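Local atomic coordinates of pyoverdine synthetase F (Pseudomonas aeruginosa PAO1, PDB entry 6CUL), a protein that is a pyoverdine synthetase F with an alpha/beta fold built round a mixed, largely parallel beta-sheet. Residues 85-89 with 100-104. Numbering follows the deposited sequence.
Sequences QWFYP and NDLLL
Two donors grip OD1 of Asn100: Tyr88 OH at 2.7 Å and Trp86 NE1 at 3.0 Å. The carboxamide thereby ties the 85-89 part of the long connection between helix 67-72 and strand 103-105 back to the 3-10 turn 100-102 at its end, which leads into that strand, the outermost on its side of the mixed, mainly parallel sheet of this alpha/beta fold. The two bonds differ in geometry. The indole N-H arrives in the carbonyl plane on a lone pair of OD1, although it is bent, with an N-H...O angle of 138°, and the oxygen is tilted out of the indole plane. Tyr88 OH instead stands above the carbonyl plane, 69° out of it, and so misses the lone pairs. One oxygen thus accepts from two buried aromatic residues, one donor in its plane and one above it. Asn100 ND2 lies in plane at the edge of the Tyr88 ring, 3.5 Å from Tyr88 CE1. Trp86 reaches the turn because its CG is anti to the backbone N (chi1 -165°), which carries the indole edge across to segment 100-104. Phe87 CD1 lies over one indole face, offset toward its rim, and the ring of Tyr80 also meets the indole, the two planes inclined to each other. The turn itself is closed by Leu103 N bonding to Asn100 O at 3.3 Å, while Leu102 and Leu104 pair through their backbones with Val58 of strand 55-60. Beside the polar cluster, Leu103 adds an apolar contact: its CD1 lies in the indole plane at the ring edge, 3.9 Å from Trp86 CZ2.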
loop_
_atom_site.group_PDB
_atom_site.type_symbol
_atom_site.label_atom_id
_atom_site.label_comp_id
_atom_site.label_asym_id
_atom_site.label_seq_id
_atom_site.Cartn_x
_atom_site.Cartn_y
_atom_site.Cartn_z
ATOM N N GLN A 85 18.896 1.892 8.711
ATOM C CA GLN A 85 17.876 1.886 7.671
ATOM C C GLN A 85 16.512 2.286 8.186
ATOM O O GLN A 85 16.199 1.984 9.273
ATOM C CB GLN A 85 17.854 0.488 7.010
ATOM C CG GLN A 85 16.845 0.180 5.931
ATOM C CD GLN A 85 17.202 0.676 4.541
ATOM O OE1 GLN A 85 17.897 0.040 3.795
ATOM N NE2 GLN A 85 16.661 1.787 4.184
ATOM N N TRP A 86 15.739 3.014 7.401
ATOM C CA TRP A 86 14.375 3.393 7.736
ATOM C C TRP A 86 13.557 3.427 6.463
ATOM O O TRP A 86 14.089 3.555 5.432
ATOM C CB TRP A 86 14.329 4.713 8.510
ATOM C CG TRP A 86 13.039 5.035 9.201
ATOM C CD1 TRP A 86 12.359 6.129 9.062
ATOM C CD2 TRP A 86 12.271 4.195 10.068
ATOM N NE1 TRP A 86 11.238 6.090 9.780
ATOM C CE2 TRP A 86 11.145 4.900 10.410
ATOM C CE3 TRP A 86 12.441 2.931 10.605
ATOM C CZ2 TRP A 86 10.213 4.418 11.270
ATOM C CZ3 TRP A 86 11.512 2.463 11.434
ATOM C CH2 TRP A 86 10.423 3.198 11.767
ATOM N N PHE A 87 12.254 3.362 6.586
ATOM C CA PHE A 87 11.321 3.355 5.438
ATOM C C PHE A 87 11.288 4.571 4.475
ATOM O O PHE A 87 10.735 4.498 3.445
ATOM C CB PHE A 87 9.912 3.074 5.939
ATOM C CG PHE A 87 9.786 1.813 6.664
ATOM C CD1 PHE A 87 10.115 1.730 7.965
ATOM C CD2 PHE A 87 9.364 0.719 6.047
ATOM C CE1 PHE A 87 10.032 0.570 8.648
ATOM C CE2 PHE A 87 9.271 -0.448 6.704
ATOM C CZ PHE A 87 9.614 -0.526 8.012
ATOM N N TYR A 88 11.815 5.641 4.965
ATOM C CA TYR A 88 11.964 6.924 4.385
ATOM C C TYR A 88 13.045 7.623 5.227
ATOM O O TYR A 88 13.429 7.140 6.246
ATOM C CB TYR A 88 10.630 7.705 4.370
ATOM C CG TYR A 88 9.927 7.787 5.682
ATOM C CD1 TYR A 88 10.425 8.522 6.686
ATOM C CD2 TYR A 88 8.794 7.103 5.917
ATOM C CE1 TYR A 88 9.805 8.588 7.879
ATOM C CE2 TYR A 88 8.173 7.158 7.097
ATOM C CZ TYR A 88 8.697 7.909 8.081
ATOM O OH TYR A 88 8.091 7.992 9.282
ATOM N N PRO A 89 13.547 8.755 4.787
ATOM C CA PRO A 89 14.536 9.294 5.692
ATOM C C PRO A 89 13.911 9.693 6.994
ATOM O O PRO A 89 13.063 10.497 6.950
ATOM C CB PRO A 89 15.003 10.516 4.978
ATOM C CG PRO A 89 14.772 10.242 3.583
ATOM C CD PRO A 89 13.565 9.421 3.503
ATOM N N ASN A 100 7.800 11.318 11.099
ATOM C CA ASN A 100 7.891 10.289 12.152
ATOM C C ASN A 100 6.979 10.518 13.344
ATOM O O ASN A 100 6.475 9.606 13.905
ATOM C CB ASN A 100 9.308 10.086 12.578
ATOM C CG ASN A 100 10.078 9.354 11.561
ATOM O OD1 ASN A 100 9.828 8.212 11.361
ATOM N ND2 ASN A 100 10.976 10.015 10.879
ATOM N N ASP A 101 6.710 11.758 13.637
ATOM C CA ASP A 101 5.795 12.098 14.634
ATOM C C ASP A 101 4.398 11.635 14.285
ATOM O O ASP A 101 3.630 11.626 15.127
ATOM C CB ASP A 101 5.835 13.582 14.908
ATOM C CG ASP A 101 7.204 14.088 15.301
ATOM O OD1 ASP A 101 8.139 13.379 15.559
ATOM O OD2 ASP A 101 7.349 15.258 15.315
ATOM N N LEU A 102 4.065 11.317 13.073
ATOM C CA LEU A 102 2.717 10.832 12.807
ATOM C C LEU A 102 2.475 9.333 12.851
ATOM O O LEU A 102 1.424 8.948 12.587
ATOM C CB LEU A 102 2.204 11.350 11.483
ATOM C CG LEU A 102 2.197 12.820 11.212
ATOM C CD1 LEU A 102 2.103 13.069 9.739
ATOM C CD2 LEU A 102 1.072 13.463 11.943
ATOM N N LEU A 103 3.448 8.537 13.152
ATOM C CA LEU A 103 3.244 7.138 13.204
ATOM C C LEU A 103 2.312 6.702 14.339
ATOM O O LEU A 103 2.480 7.166 15.451
ATOM C CB LEU A 103 4.588 6.491 13.389
ATOM C CG LEU A 103 5.516 6.531 12.194
ATOM C CD1 LEU A 103 6.774 5.774 12.482
ATOM C CD2 LEU A 103 4.822 5.955 11.018
ATOM N N LEU A 104 1.368 5.822 14.047
ATOM C CA LEU A 104 0.428 5.259 14.998
ATOM C C LEU A 104 0.306 3.771 14.867
ATOM O O LEU A 104 0.242 3.283 13.781
ATOM C CB LEU A 104 -0.965 5.766 14.727
ATOM C CG LEU A 104 -1.262 7.169 15.123
ATOM C CD1 LEU A 104 -2.695 7.511 14.873
ATOM C CD2 LEU A 104 -0.979 7.255 16.573
#